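Local coordinates for DNA polymerase III subunit beta (Deinococcus radiodurans, PDB 4TRT), which probably tethers DNA polymerases and other proteins to DNA as a ring-shaped head-to-tail homodimer, making replication processive, at residues V1-L15 with V79-S92. Numbering follows the deposited sequence.
Sequences VMKANVTKKTLNEGL and VRNLGGELVELELS. Unlike the reference sequence in segment 1-15: Val1 (reference Met).
Lys8 reaches the loop 82-85 with CG trans to its backbone N (chi1 -174°) and a bend at chi3 (74°), which carries the ammonium group into a nest of main-chain carbonyls. There NZ gives hydrogen bonds to Leu82 O (2.9 Å) and Gly84 O (2.8 Å), from above the carbonyl plane of Leu82 and at a tilt to that of Gly84, and a weak one to Gly83 O. The carboxylate of Glu85 stays beyond salt-bridge range, so neutral oxygens do the gripping, while CB of Lys8 packs on CG2 of Val87 at 3.7 Å. A methionine in place of Lys8 would probably leave these loop carbonyls without their shared donor and the turn between helix 72-81 and strand 86-92 less firmly held. The main chain adds its own tie, Lys8 N to Glu85 O, and a water joins that oxygen to Lys9 N.

Val79 is a knob among Lys8, Leu11, Asn12 and Leu15. Its CG2 meets CD1 of Leu15 at 3.7 Å and its CG1 meets CD2 of Leu11 at 3.8 Å, with OD1 of Asn12 against CG1; ND2 of that amide reaches Arg80 O through a water.

Strands 2-7 and 86-92 run antiparallel (166°), with paired bonds at Ala4-Leu89 and Val6-Val87. CG1 of Val6 rests on CB of Val87 (3.9 Å) on the buried face, where Leu43 of strand 42-48 meets Ala4 and Leu89. On the other face Lys3 lies alongside Glu90, CE 3.5 Å from OE1, but that carboxylate has its salt bridge with Arg99. Two helices packed side by side, each joined to one of two neighbouring antiparallel strands, are characteristic of the domain repeated round the processivity rings of DNA polymerases, here the N-terminal domain of the beta subunit.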
loop_
_atom_site.group_PDB
_atom_site.type_symbol
_atom_site.label_atom_id
_atom_site.label_comp_id
_atom_site.label_asym_id
_atom_site.label_seq_id
_atom_site.Cartn_x
_atom_site.Cartn_y
_atom_site.Cartn_z
ATOM N N VAL A 1 25.535 16.251 31.780
ATOM C CA VAL A 1 25.406 15.757 30.370
ATOM C C VAL A 1 24.258 16.482 29.694
ATOM O O VAL A 1 23.375 17.025 30.371
ATOM C CB VAL A 1 25.140 14.234 30.316
ATOM C CG1 VAL A 1 26.335 13.453 30.853
ATOM C CG2 VAL A 1 23.870 13.866 31.066
ATOM N N MET A 2 24.248 16.476 28.367
ATOM C CA MET A 2 23.111 17.031 27.630
ATOM C C MET A 2 21.835 16.234 27.848
ATOM O O MET A 2 21.823 15.010 27.729
ATOM C CB MET A 2 23.381 17.118 26.132
ATOM C CG MET A 2 22.360 17.986 25.412
ATOM S SD MET A 2 21.082 17.071 24.572
ATOM C CE MET A 2 22.059 16.887 23.076
ATOM N N LYS A 3 20.752 16.950 28.127
ATOM C CA LYS A 3 19.429 16.353 28.314
ATOM C C LYS A 3 18.382 17.257 27.673
ATOM O O LYS A 3 18.434 18.470 27.841
ATOM C CB LYS A 3 19.079 16.180 29.788
ATOM C CG LYS A 3 19.529 14.872 30.404
ATOM C CD LYS A 3 19.419 14.940 31.911
ATOM C CE LYS A 3 19.803 13.623 32.563
ATOM N NZ LYS A 3 19.696 13.678 34.031
ATOM N N ALA A 4 17.440 16.669 26.938
ATOM C CA ALA A 4 16.362 17.425 26.319
ATOM C C ALA A 4 15.009 16.772 26.601
ATOM O O ALA A 4 14.898 15.553 26.618
ATOM C CB ALA A 4 16.588 17.564 24.811
ATOM N N ASN A 5 13.994 17.598 26.847
ATOM C CA ASN A 5 12.623 17.113 26.952
ATOM C C ASN A 5 11.832 17.655 25.779
ATOM O O ASN A 5 11.796 18.849 25.567
ATOM C CB ASN A 5 12.000 17.532 28.285
ATOM C CG ASN A 5 12.512 16.698 29.435
ATOM O OD1 ASN A 5 12.213 15.502 29.545
ATOM N ND2 ASN A 5 13.287 17.315 30.292
ATOM N N VAL A 6 11.221 16.760 25.021
ATOM C CA VAL A 6 10.535 17.119 23.799
ATOM C C VAL A 6 9.226 16.312 23.693
ATOM O O VAL A 6 9.106 15.216 24.250
ATOM C CB VAL A 6 11.473 16.888 22.566
ATOM C CG1 VAL A 6 11.847 15.424 22.417
ATOM C CG2 VAL A 6 10.852 17.395 21.279
ATOM N N THR A 7 8.232 16.897 23.031
ATOM C CA THR A 7 6.968 16.222 22.743
ATOM C C THR A 7 7.196 15.218 21.623
ATOM O O THR A 7 7.839 15.549 20.624
ATOM C CB THR A 7 5.905 17.261 22.344
ATOM O OG1 THR A 7 5.526 18.001 23.512
ATOM C CG2 THR A 7 4.694 16.612 21.760
ATOM N N LYS A 8 6.690 13.999 21.783
ATOM C CA LYS A 8 6.844 12.973 20.758
ATOM C C LYS A 8 6.215 13.410 19.428
ATOM O O LYS A 8 6.812 13.198 18.367
ATOM C CB LYS A 8 6.248 11.635 21.191
ATOM C CG LYS A 8 6.505 10.501 20.205
ATOM C CD LYS A 8 5.882 9.181 20.634
ATOM C CE LYS A 8 4.366 9.172 20.456
ATOM N NZ LYS A 8 3.757 7.998 21.114
ATOM N N LYS A 9 5.024 14.004 19.500
ATOM C CA LYS A 9 4.279 14.432 18.315
ATOM C C LYS A 9 5.109 15.371 17.450
ATOM O O LYS A 9 5.195 15.199 16.232
ATOM C CB LYS A 9 2.976 15.126 18.718
ATOM C CG LYS A 9 2.172 15.674 17.536
ATOM C CD LYS A 9 0.827 16.231 17.975
ATOM C CE LYS A 9 0.323 17.299 17.012
ATOM N NZ LYS A 9 0.534 16.906 15.585
ATOM N N THR A 10 5.774 16.320 18.087
ATOM C CA THR A 10 6.532 17.321 17.363
ATOM C C THR A 10 7.823 16.717 16.826
ATOM O O THR A 10 8.215 16.988 15.690
ATOM C CB THR A 10 6.837 18.548 18.250
ATOM O OG1 THR A 10 5.728 18.822 19.119
ATOM C CG2 THR A 10 7.027 19.767 17.389
ATOM N N LEU A 11 8.486 15.900 17.632
ATOM C CA LEU A 11 9.709 15.244 17.183
ATOM C C LEU A 11 9.420 14.299 16.014
ATOM O O LEU A 11 10.197 14.232 15.070
ATOM C CB LEU A 11 10.393 14.513 18.332
ATOM C CG LEU A 11 11.761 13.850 18.079
ATOM C CD1 LEU A 11 12.869 14.820 17.640
ATOM C CD2 LEU A 11 12.130 13.155 19.368
ATOM N N ASN A 12 8.308 13.564 16.089
ATOM C CA ASN A 12 7.847 12.725 14.972
ATOM C C ASN A 12 7.665 13.495 13.690
ATOM O O ASN A 12 8.036 13.007 12.612
ATOM C CB ASN A 12 6.501 12.054 15.277
ATOM C CG ASN A 12 6.636 10.755 16.000
ATOM O OD1 ASN A 12 7.713 10.141 16.036
ATOM N ND2 ASN A 12 5.520 10.295 16.573
ATOM N N GLU A 13 7.060 14.670 13.776
ATOM C CA GLU A 13 6.828 15.476 12.576
ATOM C C GLU A 13 8.131 15.857 11.916
ATOM O O GLU A 13 8.277 15.699 10.712
ATOM C CB GLU A 13 6.033 16.737 12.886
ATOM C CG GLU A 13 4.555 16.480 13.063
ATOM C CD GLU A 13 3.779 17.750 13.338
ATOM O OE1 GLU A 13 4.099 18.794 12.714
ATOM O OE2 GLU A 13 2.856 17.696 14.176
ATOM N N GLY A 14 9.086 16.323 12.706
ATOM C CA GLY A 14 10.368 16.728 12.169
ATOM C C GLY A 14 11.137 15.561 11.572
ATOM O O GLY A 14 11.688 15.664 10.473
ATOM N N LEU A 15 11.199 14.462 12.313
ATOM C CA LEU A 15 11.948 13.290 11.879
ATOM C C LEU A 15 11.342 12.669 10.634
ATOM O O LEU A 15 12.078 12.166 9.774
ATOM C CB LEU A 15 12.038 12.243 12.994
ATOM C CG LEU A 15 12.922 12.590 14.186
ATOM C CD1 LEU A 15 12.746 11.554 15.299
ATOM C CD2 LEU A 15 14.382 12.707 13.764
ATOM N N VAL A 79 11.595 6.565 17.683
ATOM C CA VAL A 79 10.714 7.600 18.244
ATOM C C VAL A 79 9.254 7.308 17.898
ATOM O O VAL A 79 8.391 7.368 18.758
ATOM C CB VAL A 79 11.126 9.014 17.787
ATOM C CG1 VAL A 79 10.118 10.079 18.264
ATOM C CG2 VAL A 79 12.513 9.346 18.300
ATOM N N ARG A 80 8.998 6.931 16.652
ATOM C CA ARG A 80 7.661 6.550 16.230
ATOM C C ARG A 80 7.062 5.433 17.075
ATOM O O ARG A 80 5.890 5.496 17.411
ATOM C CB ARG A 80 7.723 6.141 14.772
ATOM C CG ARG A 80 6.468 5.547 14.150
ATOM C CD ARG A 80 6.735 5.145 12.708
ATOM N NE ARG A 80 7.539 6.144 12.024
ATOM C CZ ARG A 80 8.676 5.925 11.359
ATOM N NH1 ARG A 80 9.196 4.712 11.220
ATOM N NH2 ARG A 80 9.292 6.950 10.794
ATOM N N ASN A 81 7.877 4.439 17.434
ATOM C CA ASN A 81 7.413 3.276 18.177
ATOM C C ASN A 81 7.239 3.512 19.677
ATOM O O ASN A 81 6.712 2.654 20.378
ATOM C CB ASN A 81 8.385 2.097 17.972
ATOM C CG ASN A 81 8.344 1.530 16.562
ATOM O OD1 ASN A 81 7.370 1.728 15.828
ATOM N ND2 ASN A 81 9.398 0.799 16.178
ATOM N N LEU A 82 7.709 4.646 20.183
ATOM C CA LEU A 82 7.591 4.932 21.598
ATOM C C LEU A 82 6.111 5.083 21.971
ATOM O O LEU A 82 5.301 5.595 21.191
ATOM C CB LEU A 82 8.352 6.186 21.989
ATOM C CG LEU A 82 9.860 6.148 22.030
ATOM C CD1 LEU A 82 10.330 7.559 22.339
ATOM C CD2 LEU A 82 10.398 5.185 23.078
ATOM N N GLY A 83 5.777 4.601 23.154
ATOM C CA GLY A 83 4.405 4.627 23.646
ATOM C C GLY A 83 3.952 5.984 24.150
ATOM O O GLY A 83 2.881 6.472 23.751
ATOM N N GLY A 84 4.741 6.609 25.016
ATOM C CA GLY A 84 4.274 7.813 25.724
ATOM C C GLY A 84 4.199 9.040 24.830
ATOM O O GLY A 84 4.502 8.960 23.639
ATOM N N GLU A 85 3.787 10.176 25.395
ATOM C CA GLU A 85 3.722 11.437 24.642
ATOM C C GLU A 85 4.919 12.362 24.857
ATOM O O GLU A 85 5.099 13.297 24.089
ATOM C CB GLU A 85 2.422 12.186 24.931
ATOM C CG GLU A 85 1.189 11.499 24.363
ATOM C CD GLU A 85 1.283 11.111 22.878
ATOM O OE1 GLU A 85 2.074 11.701 22.094
ATOM O OE2 GLU A 85 0.548 10.177 22.492
ATOM N N LEU A 86 5.715 12.116 25.901
ATOM C CA LEU A 86 6.833 12.977 26.223
ATOM C C LEU A 86 8.129 12.166 26.178
ATOM O O LEU A 86 8.216 11.053 26.743
ATOM C CB LEU A 86 6.652 13.675 27.576
ATOM C CG LEU A 86 5.420 14.575 27.754
ATOM C CD1 LEU A 86 5.408 15.124 29.178
ATOM C CD2 LEU A 86 5.338 15.714 26.746
ATOM N N VAL A 87 9.121 12.731 25.492
ATOM C CA VAL A 87 10.388 12.032 25.233
ATOM C C VAL A 87 11.531 12.740 25.958
ATOM O O VAL A 87 11.627 13.959 25.919
ATOM C CB VAL A 87 10.670 11.951 23.728
ATOM C CG1 VAL A 87 11.957 11.158 23.441
ATOM C CG2 VAL A 87 9.489 11.315 22.985
ATOM N N GLU A 88 12.379 11.964 26.628
ATOM C CA GLU A 88 13.630 12.474 27.174
ATOM C C GLU A 88 14.807 11.996 26.309
ATOM O O GLU A 88 14.943 10.803 26.051
ATOM C CB GLU A 88 13.830 12.012 28.621
ATOM C CG GLU A 88 15.049 12.672 29.261
ATOM C CD GLU A 88 15.383 12.180 30.649
ATOM O OE1 GLU A 88 15.384 10.953 30.872
ATOM O OE2 GLU A 88 15.690 13.040 31.501
ATOM N N LEU A 89 15.639 12.938 25.872
ATOM C CA LEU A 89 16.893 12.639 25.182
ATOM C C LEU A 89 18.016 12.932 26.146
ATOM O O LEU A 89 17.952 13.915 26.909
ATOM C CB LEU A 89 17.058 13.503 23.929
ATOM C CG LEU A 89 15.972 13.341 22.878
ATOM C CD1 LEU A 89 16.207 14.293 21.708
ATOM C CD2 LEU A 89 15.894 11.870 22.448
ATOM N N GLU A 90 19.015 12.060 26.165
ATOM C CA GLU A 90 20.223 12.286 26.945
ATOM C C GLU A 90 21.430 11.824 26.127
ATOM O O GLU A 90 21.394 10.773 25.510
ATOM C CB GLU A 90 20.169 11.553 28.291
ATOM C CG GLU A 90 21.442 11.707 29.129
ATOM C CD GLU A 90 21.433 10.911 30.425
ATOM O OE1 GLU A 90 20.351 10.564 30.935
ATOM O OE2 GLU A 90 22.527 10.647 30.957
ATOM N N LEU A 91 22.497 12.613 26.126
ATOM C CA LEU A 91 23.703 12.270 25.389
ATOM C C LEU A 91 24.835 12.111 26.378
ATOM O O LEU A 91 25.205 13.063 27.074
ATOM C CB LEU A 91 24.042 13.358 24.366
ATOM C CG LEU A 91 25.272 13.074 23.497
ATOM C CD1 LEU A 91 24.918 11.991 22.491
ATOM C CD2 LEU A 91 25.745 14.331 22.778
ATOM N N SER A 92 25.374 10.900 26.448
ATOM C CA SER A 92 26.473 10.583 27.346
ATOM C C SER A 92 27.519 9.790 26.589
ATOM O O SER A 92 27.235 8.685 26.128
ATOM C CB SER A 92 25.934 9.741 28.498
ATOM O OG SER A 92 26.859 9.667 29.561
HETATM O O HOH W 1 26.798 15.213 27.106
HETATM O O HOH W 2 9.704 15.467 27.884
HETATM O O HOH W 3 3.304 13.872 21.903
HETATM O O HOH W 4 4.470 7.667 17.371
#